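Local structure of protein mini spindles (Drosophila melanogaster, 5VJC) at residues M59-V70 and W95-S106. The protein probably binds tubulin through its TOG domains, thereby promoting microtubule dynamics and formation of the mitotic spindle. Sequence-based numbering, arbitrary orientation.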
# COMPACT_ATOMS: atom_id res chain seq x y z
N MET A 59 8.34 -8.86 -18.53
CA MET A 59 8.28 -8.18 -17.24
C MET A 59 9.30 -7.05 -17.15
O MET A 59 9.03 -6.01 -16.53
CB MET A 59 8.51 -9.18 -16.10
CG MET A 59 7.26 -9.94 -15.69
SD MET A 59 7.62 -11.29 -14.54
CE MET A 59 5.97 -11.64 -13.97
N PHE A 60 10.46 -7.25 -17.75
CA PHE A 60 11.51 -6.25 -17.63
C PHE A 60 11.78 -5.52 -18.95
O PHE A 60 12.79 -4.86 -19.12
CB PHE A 60 12.76 -6.91 -17.05
CG PHE A 60 12.53 -7.50 -15.68
CD1 PHE A 60 12.52 -6.68 -14.56
CD2 PHE A 60 12.23 -8.85 -15.52
CE1 PHE A 60 12.27 -7.20 -13.29
CE2 PHE A 60 11.97 -9.38 -14.25
CZ PHE A 60 11.98 -8.56 -13.13
N HIS A 61 10.82 -5.61 -19.87
CA HIS A 61 10.86 -4.80 -21.07
C HIS A 61 10.58 -3.33 -20.68
O HIS A 61 9.86 -3.06 -19.71
CB HIS A 61 9.83 -5.32 -22.08
CG HIS A 61 10.11 -4.91 -23.49
ND1 HIS A 61 10.06 -3.60 -23.91
CD2 HIS A 61 10.43 -5.65 -24.58
CE1 HIS A 61 10.34 -3.55 -25.20
NE2 HIS A 61 10.58 -4.78 -25.63
N ASP A 62 11.16 -2.39 -21.41
CA ASP A 62 10.95 -0.98 -21.07
C ASP A 62 9.57 -0.49 -21.51
O ASP A 62 9.07 0.50 -20.98
CB ASP A 62 12.05 -0.12 -21.70
CG ASP A 62 13.09 0.36 -20.68
OD1 ASP A 62 13.22 -0.28 -19.61
OD2 ASP A 62 13.77 1.37 -20.95
N ASP A 63 8.96 -1.18 -22.46
CA ASP A 63 7.71 -0.73 -23.07
C ASP A 63 6.51 -1.15 -22.23
O ASP A 63 6.28 -2.34 -22.04
CB ASP A 63 7.61 -1.28 -24.50
CG ASP A 63 6.44 -0.69 -25.29
OD1 ASP A 63 5.32 -0.59 -24.74
OD2 ASP A 63 6.65 -0.35 -26.48
N PHE A 64 5.74 -0.17 -21.74
CA PHE A 64 4.64 -0.45 -20.82
C PHE A 64 3.62 -1.41 -21.41
O PHE A 64 2.87 -2.05 -20.68
CB PHE A 64 3.94 0.86 -20.41
CG PHE A 64 3.02 1.41 -21.47
CD1 PHE A 64 1.68 1.05 -21.52
CD2 PHE A 64 3.50 2.30 -22.42
CE1 PHE A 64 0.83 1.57 -22.51
CE2 PHE A 64 2.66 2.83 -23.41
CZ PHE A 64 1.33 2.46 -23.46
N ARG A 65 3.56 -1.50 -22.73
CA ARG A 65 2.58 -2.38 -23.35
C ARG A 65 2.86 -3.86 -23.07
O ARG A 65 1.93 -4.67 -23.05
CB ARG A 65 2.52 -2.11 -24.85
CG ARG A 65 1.86 -0.75 -25.16
CD ARG A 65 1.78 -0.49 -26.63
NE ARG A 65 3.11 -0.46 -27.22
CZ ARG A 65 3.58 0.52 -27.97
NH1 ARG A 65 2.82 1.58 -28.23
NH2 ARG A 65 4.82 0.46 -28.47
N TYR A 66 4.12 -4.21 -22.85
CA TYR A 66 4.45 -5.58 -22.44
C TYR A 66 4.06 -5.83 -20.98
O TYR A 66 3.76 -6.96 -20.60
CB TYR A 66 5.94 -5.87 -22.67
CG TYR A 66 6.26 -5.89 -24.14
CD1 TYR A 66 5.78 -6.91 -24.96
CD2 TYR A 66 6.99 -4.86 -24.72
CE1 TYR A 66 6.04 -6.90 -26.32
CE2 TYR A 66 7.26 -4.85 -26.07
CZ TYR A 66 6.78 -5.88 -26.87
OH TYR A 66 7.06 -5.86 -28.22
N HIS A 67 4.08 -4.78 -20.18
CA HIS A 67 3.59 -4.86 -18.80
C HIS A 67 2.09 -5.10 -18.75
O HIS A 67 1.60 -5.87 -17.90
CB HIS A 67 3.93 -3.58 -18.05
CG HIS A 67 5.37 -3.22 -18.11
ND1 HIS A 67 5.83 -1.94 -17.85
CD2 HIS A 67 6.46 -3.96 -18.43
CE1 HIS A 67 7.14 -1.92 -18.00
NE2 HIS A 67 7.55 -3.13 -18.34
N LEU A 68 1.34 -4.47 -19.66
CA LEU A 68 -0.09 -4.71 -19.71
C LEU A 68 -0.34 -6.15 -20.09
O LEU A 68 -1.21 -6.81 -19.54
CB LEU A 68 -0.81 -3.76 -20.69
CG LEU A 68 -0.93 -2.27 -20.30
CD1 LEU A 68 -1.48 -1.47 -21.47
CD2 LEU A 68 -1.80 -2.07 -19.08
N LYS A 69 0.42 -6.64 -21.07
CA LYS A 69 0.35 -8.04 -21.47
C LYS A 69 0.62 -8.99 -20.31
O LYS A 69 -0.14 -9.94 -20.07
CB LYS A 69 1.35 -8.33 -22.60
CG LYS A 69 1.35 -9.78 -23.06
CD LYS A 69 2.29 -9.91 -24.26
CE LYS A 69 2.16 -11.25 -24.95
NZ LYS A 69 3.00 -11.27 -26.18
N VAL A 70 1.71 -8.74 -19.59
CA VAL A 70 2.03 -9.56 -18.41
C VAL A 70 0.86 -9.61 -17.43
O VAL A 70 0.46 -10.69 -16.97
CB VAL A 70 3.29 -9.03 -17.69
CG1 VAL A 70 3.44 -9.68 -16.32
CG2 VAL A 70 4.54 -9.29 -18.54
N TRP A 95 7.19 -7.18 -8.41
CA TRP A 95 7.17 -6.71 -9.80
C TRP A 95 6.17 -5.55 -9.94
O TRP A 95 6.41 -4.60 -10.66
CB TRP A 95 6.81 -7.83 -10.77
CG TRP A 95 6.74 -7.35 -12.21
CD1 TRP A 95 7.80 -7.02 -13.01
CD2 TRP A 95 5.55 -7.12 -12.99
NE1 TRP A 95 7.34 -6.60 -14.24
CE2 TRP A 95 5.97 -6.66 -14.26
CE3 TRP A 95 4.18 -7.28 -12.74
CZ2 TRP A 95 5.07 -6.34 -15.27
CZ3 TRP A 95 3.28 -6.95 -13.75
CH2 TRP A 95 3.73 -6.49 -15.00
N LEU A 96 5.05 -5.64 -9.23
CA LEU A 96 4.07 -4.56 -9.31
C LEU A 96 4.59 -3.30 -8.63
O LEU A 96 4.35 -2.20 -9.13
CB LEU A 96 2.72 -5.02 -8.73
CG LEU A 96 2.14 -6.08 -9.68
CD1 LEU A 96 1.13 -6.97 -9.00
CD2 LEU A 96 1.56 -5.41 -10.96
N THR A 97 5.33 -3.43 -7.53
CA THR A 97 5.88 -2.25 -6.87
C THR A 97 6.80 -1.48 -7.82
O THR A 97 6.87 -0.24 -7.75
CB THR A 97 6.67 -2.57 -5.56
OG1 THR A 97 7.88 -3.27 -5.86
CG2 THR A 97 5.80 -3.38 -4.55
N LEU A 98 7.50 -2.18 -8.73
CA LEU A 98 8.28 -1.46 -9.74
C LEU A 98 7.39 -0.67 -10.70
O LEU A 98 7.68 0.47 -11.03
CB LEU A 98 9.16 -2.43 -10.53
CG LEU A 98 10.19 -3.19 -9.71
CD1 LEU A 98 10.87 -4.21 -10.63
CD2 LEU A 98 11.24 -2.24 -9.09
N ARG A 99 6.28 -1.28 -11.11
CA ARG A 99 5.29 -0.64 -11.98
C ARG A 99 4.57 0.55 -11.34
O ARG A 99 3.96 1.36 -12.03
CB ARG A 99 4.24 -1.67 -12.44
CG ARG A 99 4.81 -2.64 -13.46
CD ARG A 99 5.68 -1.86 -14.41
NE ARG A 99 6.69 -2.64 -15.11
CZ ARG A 99 7.63 -3.38 -14.54
NH1 ARG A 99 7.69 -3.49 -13.22
NH2 ARG A 99 8.50 -4.04 -15.30
N PHE A 100 4.63 0.64 -10.02
CA PHE A 100 4.02 1.78 -9.34
C PHE A 100 4.82 3.06 -9.58
O PHE A 100 4.30 4.16 -9.40
CB PHE A 100 3.88 1.52 -7.85
CG PHE A 100 2.85 0.46 -7.51
CD1 PHE A 100 1.89 0.09 -8.43
CD2 PHE A 100 2.87 -0.17 -6.28
CE1 PHE A 100 0.93 -0.88 -8.12
CE2 PHE A 100 1.92 -1.14 -5.96
CZ PHE A 100 0.95 -1.50 -6.88
N TYR A 101 6.09 2.93 -9.97
CA TYR A 101 6.93 4.11 -10.21
C TYR A 101 6.93 4.54 -11.67
O TYR A 101 7.39 5.63 -12.00
CB TYR A 101 8.35 3.85 -9.72
CG TYR A 101 8.41 3.76 -8.23
CD1 TYR A 101 8.16 2.56 -7.57
CD2 TYR A 101 8.64 4.89 -7.46
CE1 TYR A 101 8.19 2.47 -6.19
CE2 TYR A 101 8.67 4.82 -6.08
CZ TYR A 101 8.45 3.60 -5.45
OH TYR A 101 8.48 3.52 -4.08
N ASP A 102 6.41 3.69 -12.54
CA ASP A 102 6.24 4.07 -13.94
C ASP A 102 5.04 4.99 -14.06
O ASP A 102 4.14 4.98 -13.21
CB ASP A 102 6.07 2.83 -14.83
CG ASP A 102 7.29 1.89 -14.78
OD1 ASP A 102 8.35 2.29 -14.23
OD2 ASP A 102 7.19 0.76 -15.30
N THR A 103 5.02 5.81 -15.10
CA THR A 103 4.03 6.88 -15.20
C THR A 103 2.82 6.48 -16.03
O THR A 103 2.09 7.35 -16.51
CB THR A 103 4.62 8.16 -15.83
OG1 THR A 103 5.08 7.87 -17.15
CG2 THR A 103 5.78 8.70 -15.00
N ASN A 104 2.59 5.19 -16.22
CA ASN A 104 1.49 4.83 -17.10
C ASN A 104 0.22 4.47 -16.34
O ASN A 104 0.19 3.52 -15.56
CB ASN A 104 1.89 3.68 -18.02
CG ASN A 104 0.94 3.54 -19.17
OD1 ASN A 104 -0.11 2.91 -19.05
ND2 ASN A 104 1.28 4.15 -20.30
N PRO A 105 -0.83 5.26 -16.56
CA PRO A 105 -2.13 5.07 -15.91
C PRO A 105 -2.79 3.75 -16.28
O PRO A 105 -3.45 3.16 -15.42
CB PRO A 105 -2.97 6.25 -16.42
CG PRO A 105 -1.96 7.28 -16.84
CD PRO A 105 -0.80 6.50 -17.38
N SER A 106 -2.63 3.29 -17.52
CA SER A 106 -3.23 2.03 -17.91
C SER A 106 -2.63 0.90 -17.08
O SER A 106 -3.34 0.02 -16.60
CB SER A 106 -3.03 1.75 -19.41
OG SER A 106 -3.57 2.79 -20.20
O HOH W 1 4.99 0.59 -16.89
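Three side chains of 59-70 close round the indole of Trp95, whose two broad faces and N-H edge let it meet Met59, Val70 and Arg99 at once. Met59 lies over one face, with CG 3.9 Å from the centroid of the five-membered ring and SD farther above it in a Met-aromatic contact. Val70 CG1 makes a CH-pi contact over the six-membered ring, while the Trp95 edge meets the face of Phe60 in a T-shaped pair with planes at 80°. With chi1 at 178°, CG of Trp95 lies opposite the backbone N, and the indole is set between Met59 and the Arg99 guanidinium.

Within the HEAT-repeat array of a TOG domain, the indole thus packs helix 89-99 against the end of helix 53-59 (Met59, Phe60) and against helix 64-77 (Val70).

Among polar groups, Trp95 NE1 points at Met59 O, although the position of that oxygen is uncertain. Arg99 NE lies over a face of the His67 ring, whose plane is almost perpendicular to the guanidinium; its charge also suits Asp102 OD2, 3.4 Å from NE, by charge alone. His67 suits this site by using both nitrogens: NE2 donates to His61 O (2.7 Å), and ND1 meets a water in its ring plane that donates to Asp102 OD2. With an alanine here, that water and His61 O would probably lose their imidazole partner, and Arg99 the ring it lies against.

At helix 105-124, the Asn104 amide both lies on a ring and caps a helix: ND2 sits 3.2 Å above the Phe64 ring centre, planes 23° apart, while OD1 accepts from Val107 N. Beside it, Leu68 CD2 packs against Ser106, nearest its O (3.6 Å).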